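Local atomic coordinates of histidine triad (HIT) protein (PDB entry 4EGU), a protein that is of uncertain function but binds guanosine-5'-monophosphate and a zinc ion, and probably acts on nucleotides as a hydrolase or transferase of the histidine triad family. Residues I41-K46 with V68-I73; K47-L52 with M60-H65; S64-V69 with K99-H104. One frame throughout, in Å; residues are numbered along the deposited sequence. Where two conformers were deposited one is given.

Interaction 1 of 3, residues I41-K46 with V68-I73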
loop_
_atom_site.group_PDB
_atom_site.type_symbol
_atom_site.label_atom_id
_atom_site.label_comp_id
_atom_site.label_asym_id
_atom_site.label_seq_id
_atom_site.Cartn_x
_atom_site.Cartn_y
_atom_site.Cartn_z
ATOM N N ILE A 41 -4.498 8.760 -8.432
ATOM C CA ILE A 41 -4.730 9.694 -7.349
ATOM C C ILE A 41 -3.628 9.530 -6.312
ATOM O O ILE A 41 -3.258 8.412 -5.979
ATOM C CB ILE A 41 -6.123 9.427 -6.734
ATOM C CG1 ILE A 41 -7.221 9.697 -7.766
ATOM C CG2 ILE A 41 -6.329 10.260 -5.476
ATOM C CD1 ILE A 41 -8.562 9.046 -7.434
ATOM N N LEU A 42 -3.117 10.651 -5.817
ATOM C CA LEU A 42 -2.133 10.662 -4.738
ATOM C C LEU A 42 -2.852 11.038 -3.449
ATOM O O LEU A 42 -3.566 12.033 -3.405
ATOM C CB LEU A 42 -1.046 11.689 -5.022
ATOM C CG LEU A 42 -0.153 11.334 -6.189
ATOM C CD1 LEU A 42 0.599 12.536 -6.723
ATOM C CD2 LEU A 42 0.863 10.296 -5.725
ATOM N N VAL A 43 -2.628 10.251 -2.396
ATOM C CA VAL A 43 -3.205 10.516 -1.092
ATOM C C VAL A 43 -2.065 10.819 -0.138
ATOM O O VAL A 43 -1.151 10.001 0.002
ATOM C CB VAL A 43 -4.039 9.321 -0.565
ATOM C CG1 VAL A 43 -4.767 9.724 0.695
ATOM C CG2 VAL A 43 -5.040 8.851 -1.619
ATOM N N VAL A 44 -2.073 11.999 0.482
ATOM C CA VAL A 44 -0.937 12.447 1.308
ATOM C C VAL A 44 -1.401 13.017 2.633
ATOM O O VAL A 44 -2.441 13.692 2.696
ATOM C CB VAL A 44 -0.043 13.510 0.655
ATOM C CG1 VAL A 44 0.326 13.077 -0.732
ATOM C CG2 VAL A 44 -0.717 14.894 0.632
ATOM N N PRO A 45 -0.624 12.779 3.696
ATOM C CA PRO A 45 -0.871 13.540 4.907
ATOM C C PRO A 45 -0.468 14.978 4.665
ATOM O O PRO A 45 0.468 15.259 3.926
ATOM C CB PRO A 45 0.066 12.891 5.936
ATOM C CG PRO A 45 1.188 12.368 5.120
ATOM C CD PRO A 45 0.628 12.008 3.792
ATOM N N LYS A 46 -1.142 15.893 5.330
ATOM C CA LYS A 46 -0.698 17.279 5.342
ATOM C C LYS A 46 0.629 17.424 6.097
ATOM O O LYS A 46 1.475 18.223 5.703
ATOM C CB LYS A 46 -1.791 18.176 5.926
ATOM C CG LYS A 46 -2.986 18.274 4.998
ATOM C CD LYS A 46 -4.114 19.130 5.556
ATOM C CE LYS A 46 -5.138 19.405 4.467
ATOM N NZ LYS A 46 -6.248 20.240 4.950
ATOM N N VAL A 68 -8.801 4.577 4.924
ATOM C CA VAL A 68 -10.213 4.945 4.957
ATOM C C VAL A 68 -10.518 5.921 3.804
ATOM O O VAL A 68 -11.530 5.775 3.116
ATOM C CB VAL A 68 -10.603 5.540 6.323
ATOM C CG1 VAL A 68 -12.004 6.159 6.253
ATOM C CG2 VAL A 68 -10.525 4.459 7.390
ATOM N N VAL A 69 -9.642 6.905 3.603
ATOM C CA VAL A 69 -9.810 7.867 2.517
ATOM C C VAL A 69 -9.810 7.170 1.150
ATOM O O VAL A 69 -10.659 7.474 0.313
ATOM C CB VAL A 69 -8.754 8.975 2.623
ATOM C CG1 VAL A 69 -8.740 9.853 1.374
ATOM C CG2 VAL A 69 -8.993 9.797 3.889
ATOM N N ILE A 70 -8.871 6.250 0.939
ATOM C CA ILE A 70 -8.831 5.513 -0.319
ATOM C C ILE A 70 -10.177 4.827 -0.567
ATOM O O ILE A 70 -10.733 4.920 -1.662
ATOM C CB ILE A 70 -7.671 4.492 -0.296
ATOM C CG1 ILE A 70 -6.327 5.219 -0.349
ATOM C CG2 ILE A 70 -7.819 3.476 -1.430
ATOM C CD1 ILE A 70 -5.122 4.338 -0.073
ATOM N N ASN A 71 -10.684 4.119 0.433
ATOM C CA ASN A 71 -11.937 3.399 0.261
ATOM C C ASN A 71 -13.114 4.371 0.036
ATOM O O ASN A 71 -14.016 4.067 -0.748
ATOM C CB ASN A 71 -12.231 2.476 1.428
ATOM C CG ASN A 71 -11.517 1.153 1.321
ATOM O OD1 ASN A 71 -10.749 0.892 0.384
ATOM N ND2 ASN A 71 -11.794 0.286 2.279
ATOM N N LYS A 72 -13.101 5.526 0.701
ATOM C CA LYS A 72 -14.163 6.513 0.495
ATOM C C LYS A 72 -14.162 7.016 -0.941
ATOM O O LYS A 72 -15.233 7.207 -1.532
ATOM C CB LYS A 72 -13.997 7.684 1.467
ATOM C CG LYS A 72 -14.452 7.361 2.880
ATOM C CD LYS A 72 -14.289 8.527 3.830
ATOM C CE LYS A 72 -15.093 8.349 5.107
ATOM N NZ LYS A 72 -16.536 8.278 4.837
ATOM N N ILE A 73 -12.980 7.275 -1.494
ATOM C CA ILE A 73 -12.868 7.729 -2.866
ATOM C C ILE A 73 -13.340 6.625 -3.811
ATOM O O ILE A 73 -14.111 6.879 -4.742
ATOM C CB ILE A 73 -11.427 8.177 -3.177
ATOM C CG1 ILE A 73 -11.014 9.396 -2.351
ATOM C CG2 ILE A 73 -11.249 8.461 -4.665
ATOM C CD1 ILE A 73 -9.511 9.644 -2.360
#

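Interaction 2 of 3, residues K47-L52 with M60-H65. With ZN (zinc ion), chain D.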
loop_
_atom_site.group_PDB
_atom_site.type_symbol
_atom_site.label_atom_id
_atom_site.label_comp_id
_atom_site.label_asym_id
_atom_site.label_seq_id
_atom_site.Cartn_x
_atom_site.Cartn_y
_atom_site.Cartn_z
ATOM N N LYS A 47 0.811 16.645 7.163
ATOM C CA LYS A 47 2.082 16.584 7.882
ATOM C C LYS A 47 3.136 15.924 6.996
ATOM O O LYS A 47 2.871 14.918 6.339
ATOM C CB LYS A 47 1.931 15.784 9.182
ATOM C CG LYS A 47 3.228 15.592 9.956
ATOM C CD LYS A 47 3.001 14.953 11.336
ATOM C CE LYS A 47 4.308 14.650 12.071
ATOM N NZ LYS A 47 5.054 15.882 12.390
ATOM N N HIS A 48 4.336 16.478 6.973
ATOM C CA HIS A 48 5.443 15.904 6.216
ATOM C C HIS A 48 6.152 14.788 6.982
ATOM O O HIS A 48 6.684 14.990 8.074
ATOM C CB HIS A 48 6.462 17.008 5.894
ATOM C CG HIS A 48 7.612 16.528 5.080
ATOM N ND1 HIS A 48 7.713 16.726 3.716
ATOM C CD2 HIS A 48 8.693 15.803 5.446
ATOM C CE1 HIS A 48 8.824 16.153 3.288
ATOM N NE2 HIS A 48 9.430 15.581 4.314
ATOM N N TYR A 49 6.180 13.614 6.360
ATOM C CA TYR A 49 7.071 12.515 6.704
ATOM C C TYR A 49 7.867 12.210 5.446
ATOM O O TYR A 49 7.293 12.184 4.353
ATOM C CB TYR A 49 6.296 11.244 7.081
ATOM C CG TYR A 49 5.484 11.324 8.310
ATOM C CD1 TYR A 49 6.077 11.089 9.552
ATOM C CD2 TYR A 49 4.122 11.527 8.244
ATOM C CE1 TYR A 49 5.341 11.098 10.698
ATOM C CE2 TYR A 49 3.376 11.550 9.392
ATOM C CZ TYR A 49 3.986 11.329 10.618
ATOM O OH TYR A 49 3.216 11.343 11.757
ATOM N N ASP A 50 9.167 11.948 5.557
ATOM C CA ASP A 50 9.957 11.754 4.361
ATOM C C ASP A 50 9.539 10.483 3.593
ATOM O O ASP A 50 9.642 10.436 2.378
ATOM C CB ASP A 50 11.456 11.626 4.688
ATOM C CG ASP A 50 12.100 12.898 5.216
ATOM O OD1 ASP A 50 11.551 13.995 5.064
ATOM O OD2 ASP A 50 13.216 12.781 5.774
ATOM N N SER A 51 9.115 9.450 4.321
ATOM C CA SER A 51 8.808 8.134 3.753
ATOM C C SER A 51 8.167 7.280 4.832
ATOM O O SER A 51 8.142 7.650 6.001
ATOM C CB SER A 51 10.071 7.423 3.263
ATOM O OG SER A 51 10.824 6.909 4.341
ATOM N N LEU A 52 7.699 6.099 4.435
ATOM C CA LEU A 52 7.080 5.167 5.359
ATOM C C LEU A 52 7.980 4.809 6.547
ATOM O O LEU A 52 7.512 4.679 7.677
ATOM C CB LEU A 52 6.660 3.907 4.582
ATOM C CG LEU A 52 6.066 2.781 5.394
ATOM C CD1 LEU A 52 4.825 3.195 6.130
ATOM C CD2 LEU A 52 5.775 1.615 4.463
ATOM N N MET A 60 1.517 5.454 13.264
ATOM C CA MET A 60 1.159 4.728 12.053
ATOM C C MET A 60 -0.324 4.795 11.746
ATOM O O MET A 60 -0.724 4.459 10.654
ATOM C CB MET A 60 1.631 3.268 12.133
ATOM C CG MET A 60 1.808 2.602 10.765
ATOM S SD MET A 60 3.043 3.349 9.714
ATOM C CE MET A 60 4.534 2.886 10.572
ATOM N N ASP A 61 -1.134 5.299 12.659
ATOM C CA ASP A 61 -2.537 5.510 12.385
ATOM C C ASP A 61 -2.772 6.448 11.199
ATOM O O ASP A 61 -3.843 6.400 10.602
ATOM C CB ASP A 61 -3.304 5.989 13.627
ATOM C CG ASP A 61 -2.691 7.224 14.295
ATOM O OD1 ASP A 61 -1.687 7.792 13.813
ATOM O OD2 ASP A 61 -3.239 7.630 15.341
ATOM N N ILE A 62 -1.795 7.280 10.821
ATOM C CA ILE A 62 -1.996 8.089 9.623
ATOM C C ILE A 62 -2.205 7.184 8.411
ATOM O O ILE A 62 -2.952 7.530 7.488
ATOM C CB ILE A 62 -0.851 9.106 9.419
ATOM C CG1 ILE A 62 -1.181 10.078 8.282
ATOM C CG2 ILE A 62 0.470 8.425 9.154
ATOM C CD1 ILE A 62 -2.453 10.891 8.463
ATOM N N VAL A 63 -1.553 6.022 8.394
ATOM C CA VAL A 63 -1.720 5.081 7.282
ATOM C C VAL A 63 -3.138 4.478 7.284
ATOM O O VAL A 63 -3.733 4.301 6.215
ATOM C CB VAL A 63 -0.613 4.009 7.294
ATOM C CG1 VAL A 63 -0.843 2.974 6.204
ATOM C CG2 VAL A 63 0.749 4.673 7.113
ATOM N N SER A 64 -3.700 4.169 8.445
ATOM C CA SER A 64 -5.068 3.687 8.486
ATOM C C SER A 64 -6.036 4.779 7.994
ATOM O O SER A 64 -6.951 4.479 7.229
ATOM C CB SER A 64 -5.444 3.132 9.843
ATOM O OG SER A 64 -5.315 4.081 10.817
ATOM N N HIS A 65 -5.804 6.027 8.401
ATOM C CA HIS A 65 -6.679 7.081 7.938
ATOM C C HIS A 65 -6.576 7.250 6.412
ATOM O O HIS A 65 -7.608 7.412 5.745
ATOM C CB HIS A 65 -6.425 8.392 8.657
ATOM C CG HIS A 65 -7.462 9.415 8.330
ATOM N ND1 HIS A 65 -8.814 9.224 8.543
ATOM C CD2 HIS A 65 -7.344 10.619 7.734
ATOM C CE1 HIS A 65 -9.474 10.294 8.130
ATOM N NE2 HIS A 65 -8.601 11.160 7.644
HETATM ZN ZN ZN D . 6.440 17.651 2.404
#

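Interaction 3 of 3, residues S64-V69 with K99-H104. With ZN (zinc ion), chain D; 5GP (guanosine-5'-monophosphate), chain C.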
loop_
_atom_site.group_PDB
_atom_site.type_symbol
_atom_site.label_atom_id
_atom_site.label_comp_id
_atom_site.label_asym_id
_atom_site.label_seq_id
_atom_site.Cartn_x
_atom_site.Cartn_y
_atom_site.Cartn_z
ATOM N N SER A 64 -3.700 4.169 8.445
ATOM C CA SER A 64 -5.068 3.687 8.486
ATOM C C SER A 64 -6.036 4.779 7.994
ATOM O O SER A 64 -6.951 4.479 7.229
ATOM C CB SER A 64 -5.444 3.132 9.843
ATOM O OG SER A 64 -5.315 4.081 10.817
ATOM N N HIS A 65 -5.804 6.027 8.401
ATOM C CA HIS A 65 -6.679 7.081 7.938
ATOM C C HIS A 65 -6.576 7.250 6.412
ATOM O O HIS A 65 -7.608 7.412 5.745
ATOM C CB HIS A 65 -6.425 8.392 8.657
ATOM C CG HIS A 65 -7.462 9.415 8.330
ATOM N ND1 HIS A 65 -8.814 9.224 8.543
ATOM C CD2 HIS A 65 -7.344 10.619 7.734
ATOM C CE1 HIS A 65 -9.474 10.294 8.130
ATOM N NE2 HIS A 65 -8.601 11.160 7.644
ATOM N N ILE A 66 -5.365 7.187 5.875
ATOM C CA ILE A 66 -5.195 7.226 4.440
ATOM C C ILE A 66 -6.003 6.127 3.754
ATOM O O ILE A 66 -6.589 6.358 2.701
ATOM C CB ILE A 66 -3.700 7.166 4.098
ATOM C CG1 ILE A 66 -3.047 8.532 4.391
ATOM C CG2 ILE A 66 -3.449 6.705 2.671
ATOM C CD1 ILE A 66 -1.515 8.515 4.319
ATOM N N HIS A 67 -6.017 4.923 4.332
ATOM C CA HIS A 67 -6.770 3.818 3.739
ATOM C C HIS A 67 -8.291 3.988 3.838
ATOM O O HIS A 67 -8.999 3.592 2.917
ATOM C CB HIS A 67 -6.302 2.485 4.290
ATOM C CG HIS A 67 -5.018 2.018 3.656
ATOM N ND1 HIS A 67 -3.784 2.561 3.919
ATOM C CD2 HIS A 67 -4.798 1.080 2.701
ATOM C CE1 HIS A 67 -2.873 1.952 3.160
ATOM N NE2 HIS A 67 -3.463 1.045 2.414
ATOM N N VAL A 68 -8.801 4.577 4.924
ATOM C CA VAL A 68 -10.213 4.945 4.957
ATOM C C VAL A 68 -10.518 5.921 3.804
ATOM O O VAL A 68 -11.530 5.775 3.116
ATOM C CB VAL A 68 -10.603 5.540 6.323
ATOM C CG1 VAL A 68 -12.004 6.159 6.253
ATOM C CG2 VAL A 68 -10.525 4.459 7.390
ATOM N N VAL A 69 -9.642 6.905 3.603
ATOM C CA VAL A 69 -9.810 7.867 2.517
ATOM C C VAL A 69 -9.810 7.170 1.150
ATOM O O VAL A 69 -10.659 7.474 0.313
ATOM C CB VAL A 69 -8.754 8.975 2.623
ATOM C CG1 VAL A 69 -8.740 9.853 1.374
ATOM C CG2 VAL A 69 -8.993 9.797 3.889
ATOM N N LYS A 99 9.795 12.992 -1.728
ATOM C CA LYS A 99 10.080 12.495 -0.388
ATOM C C LYS A 99 9.129 13.134 0.632
ATOM O O LYS A 99 9.540 13.814 1.584
ATOM C CB LYS A 99 11.563 12.709 -0.045
ATOM C CG LYS A 99 12.502 11.871 -0.907
ATOM C CD LYS A 99 13.954 12.138 -0.544
ATOM C CE LYS A 99 14.922 11.372 -1.435
ATOM N NZ LYS A 99 16.349 11.650 -1.087
ATOM N N HIS A 100 7.847 12.858 0.421
ATOM C CA HIS A 100 6.756 13.228 1.320
ATOM C C HIS A 100 5.780 12.063 1.227
ATOM O O HIS A 100 5.303 11.780 0.127
ATOM C CB HIS A 100 6.086 14.536 0.865
ATOM C CG HIS A 100 4.934 14.986 1.703
ATOM N ND1 HIS A 100 4.906 16.239 2.296
ATOM C CD2 HIS A 100 3.739 14.403 1.955
ATOM C CE1 HIS A 100 3.744 16.380 2.903
ATOM N NE2 HIS A 100 3.017 15.290 2.703
ATOM N N LEU A 101 5.490 11.393 2.348
ATOM C CA LEU A 101 4.631 10.208 2.353
ATOM C C LEU A 101 3.438 10.378 1.429
ATOM O O LEU A 101 2.645 11.320 1.548
ATOM C CB LEU A 101 4.094 9.900 3.747
ATOM C CG LEU A 101 3.367 8.555 3.874
ATOM C CD1 LEU A 101 4.367 7.387 3.858
ATOM C CD2 LEU A 101 2.509 8.530 5.094
ATOM N N HIS A 102 3.241 9.411 0.556
ATOM C CA HIS A 102 2.100 9.421 -0.344
ATOM C C HIS A 102 1.770 8.019 -0.776
ATOM O O HIS A 102 2.655 7.180 -0.925
ATOM C CB HIS A 102 2.415 10.293 -1.616
ATOM C CG HIS A 102 3.605 9.831 -2.412
ATOM N ND1 HIS A 102 4.871 10.229 -2.079
ATOM C CD2 HIS A 102 3.734 9.044 -3.512
ATOM C CE1 HIS A 102 5.744 9.697 -2.924
ATOM N NE2 HIS A 102 5.077 8.981 -3.810
ATOM N N TYR A 103 0.494 7.795 -1.028
ATOM C CA TYR A 103 0.008 6.567 -1.604
ATOM C C TYR A 103 -0.588 6.867 -2.961
ATOM O O TYR A 103 -1.340 7.815 -3.124
ATOM C CB TYR A 103 -1.046 5.909 -0.691
ATOM C CG TYR A 103 -0.407 5.237 0.493
ATOM C CD1 TYR A 103 0.155 5.951 1.533
ATOM C CD2 TYR A 103 -0.281 3.861 0.527
ATOM C CE1 TYR A 103 0.796 5.289 2.593
ATOM C CE2 TYR A 103 0.348 3.193 1.581
ATOM C CZ TYR A 103 0.883 3.916 2.599
ATOM O OH TYR A 103 1.538 3.294 3.626
ATOM N N HIS A 104 -0.257 6.028 -3.929
ATOM C CA HIS A 104 -0.883 6.056 -5.243
ATOM C C HIS A 104 -2.098 5.144 -5.245
ATOM O O HIS A 104 -2.006 3.997 -4.802
ATOM C CB HIS A 104 0.071 5.517 -6.308
ATOM C CG HIS A 104 1.351 6.258 -6.476
ATOM N ND1 HIS A 104 1.538 7.156 -7.504
ATOM C CD2 HIS A 104 2.539 6.144 -5.815
ATOM C CE1 HIS A 104 2.777 7.612 -7.421
ATOM N NE2 HIS A 104 3.405 7.012 -6.417
HETATM ZN ZN ZN D . 6.440 17.651 2.404
HETATM P P 5GP C . 6.807 8.776 -6.635
HETATM O O1P 5GP C . 7.450 8.203 -7.880
HETATM O O2P 5GP C . 7.673 9.685 -5.809
HETATM O O3P 5GP C . 6.253 7.699 -5.804
HETATM O "O5'" 5GP C . 5.496 9.523 -7.068
HETATM C "C5'" 5GP C . 5.475 10.927 -7.170
HETATM C "C4'" 5GP C . 4.388 11.343 -8.092
HETATM O "O4'" 5GP C . 4.202 12.756 -7.972
HETATM C "C3'" 5GP C . 4.670 11.063 -9.570
HETATM O "O3'" 5GP C . 3.748 10.090 -10.067
HETATM C "C2'" 5GP C . 4.445 12.432 -10.256
HETATM O "O2'" 5GP C . 3.749 12.388 -11.487
HETATM C "C1'" 5GP C . 3.697 13.234 -9.182
HETATM N N9 5GP C . 3.936 14.669 -9.216
HETATM C C8 5GP C . 5.154 15.244 -9.207
HETATM N N7 5GP C . 5.029 16.585 -9.195
HETATM C C5 5GP C . 3.706 16.853 -9.178
HETATM C C6 5GP C . 2.995 18.044 -9.166
HETATM O O6 5GP C . 3.540 19.189 -9.176
HETATM N N1 5GP C . 1.660 17.907 -9.137
HETATM C C2 5GP C . 1.021 16.709 -9.128
HETATM N N2 5GP C . -0.321 16.722 -9.106
HETATM N N3 5GP C . 1.668 15.533 -9.152
HETATM C C4 5GP C . 3.016 15.631 -9.174
#

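Interaction 1 of 3, residues I41-K46 with V68-I73
No ring, amide or carboxylate takes part where V43 meets V69 and I70 or where I41 meets I73, so there are no flat faces or edges here: branched aliphatic side chains touch methyl to methyl and methyl to methylene. V43 spreads its two methyls over two consecutive helix residues. Its CG1, anti to the backbone N (chi1 -172°), lies 4.0 Å from V69 CG1, and the two side chains run past each other in opposite directions. The other branch, V43 CG2, sits 4.1 Å from I70 CG1. The CB of I70 is not aimed at the strand; it is the continuation of the side chain that brings CG1 close. Two residues back along the strand, I41 uses its far end: with the chain extended at chi2 (161°), I41 CD1 reaches to 3.9 Å from I73 CG2, the branch methyl of I73. All five side chains are buried, and the partners V69, I70 and I73 lie along one side of the helix. V43 and I70 are the closest pair of backbone positions, with 7.6 Å between V43 CA and I70 CA. The axes of strand segment 41-45 and helix segment 68-73 come within 9.9 Å, their directions 147° apart, the helix thus running roughly against the strand. V69 and I73 also pack on Y22, so the same side of the helix reaches strand 20-23, outermost on that side within this chain. On the other side of strand 39-45, L42 touches the bound nucleotide and H102, while V44 packs on H100 and H102. The strand therefore presents I41 and V43 to helix 61-77 and alternate residues to the nucleotide side, the helix-on-sheet layer of the HIT fold, an antiparallel sheet with its long helix packed on one surface and the ligand pocket on the other.

Interaction 2 of 3, residues K47-L52 with M60-H65
Flanking Y49, whose ring meets I62, two polar side chains join: H48 NE2 donates to D50 OD1 over 2.8 Å, with the carboxylate oxygen in the imidazole plane and the N-H bent to 150°. The same ring binds the zinc ion through H48 ND1 at 2.0 Å, so metal and carboxylate fix its rotation from two sides, and the negative charge of D50 may strengthen the ring as a zinc ligand. C6, C9 and H100 complete this Cys2His2 zinc site, which ties the loop after strand 39-45 to the N-terminal residues and to the start of the histidine triad motif.

Against helix 61-77 the contact is apolar. Y49 CE2 comes obliquely to I62 CG2 at 4.3 Å, a loose touch, while the phenol OH hydrogen-bonds to E59, the residue before M60. At the other end L52 and M60 cross at about a right angle. M60 starts out away from the loop, but bends at chi2 and chi3 (62° and 70°) turn the thioether back, leaving M60 SD 4.0 Å from L52 CD1. The same methyl, L52 CD1, also approaches V63 CG2 at 4.4 Å, and thus bridges two helix-side residues. The second subunit closes in here: its H67 packs against L52 and V63, and its N71 ND2 hydrogen-bonds to L52 O.

Interaction 3 of 3, residues S64-V69 with K99-H104
I66 packs obliquely against the Y103 ring, its side chain crossing that of the tyrosine at about a right angle: I66 CG2 is 3.9 Å from Y103 CD1, near the CB end of the ring. I66 CD1 reaches farther, to 4.1 Å from L101 CD2, so one isoleucine spans two residues of the triad segment. H67 comes to the CD2-CE2 half of the same ring. Its imidazole turns an edge toward the Y103 face in an offset edge-to-face stack, with centroids 5.3 Å apart, planes at 74°, and H67 CE1 3.8 Å from Y103 CE2. H67 ND1 is hydrogen-bonded to V63 O one helical turn back, which steadies the ring.

H102 points the other way. Its chi1 of 59° puts CG between the backbone N and the carbonyl carbon, and H102 ND1 donates to H100 O at 2.7 Å, almost straight (172°). Held so, H102 NE2 meets phosphate oxygen O3P of the nucleotide at 2.6 Å, and H104 NE2 meets the same O3P at 3.0 Å. H102 is the predicted nucleotidylated histidine of the triad. Y103 and L101 thus pack on helix 61-77 while H102 and H104 face the nucleotide; strand 103-107 runs between strands 39-45 and 84-90, and V63 of the second subunit packs on H67.

How the interactions relate
Helix 61-77 supplies one side of all three contacts: interactions 2, 3 and 1 follow one another along it in overlapping segments, sharing S64 and H65, then V68 and V69. The centres of interactions 1 and 3 are about 6 Å apart, those of 2 and 3 about 7 Å. Strands 39-45 and 103-107 are neighbours, joined by V43 N to Y103 O at 2.9 Å, and farther along P45 O meets H100 NE2 at 2.8 Å. Interactions 2 and 3 join through Y49 O and L101 N, also 2.8 Å apart, and through zinc, shared by H48 and H100. The helix thus backs the strands whose opposite side, with L42, H102 and H104, lines the nucleotide pocket.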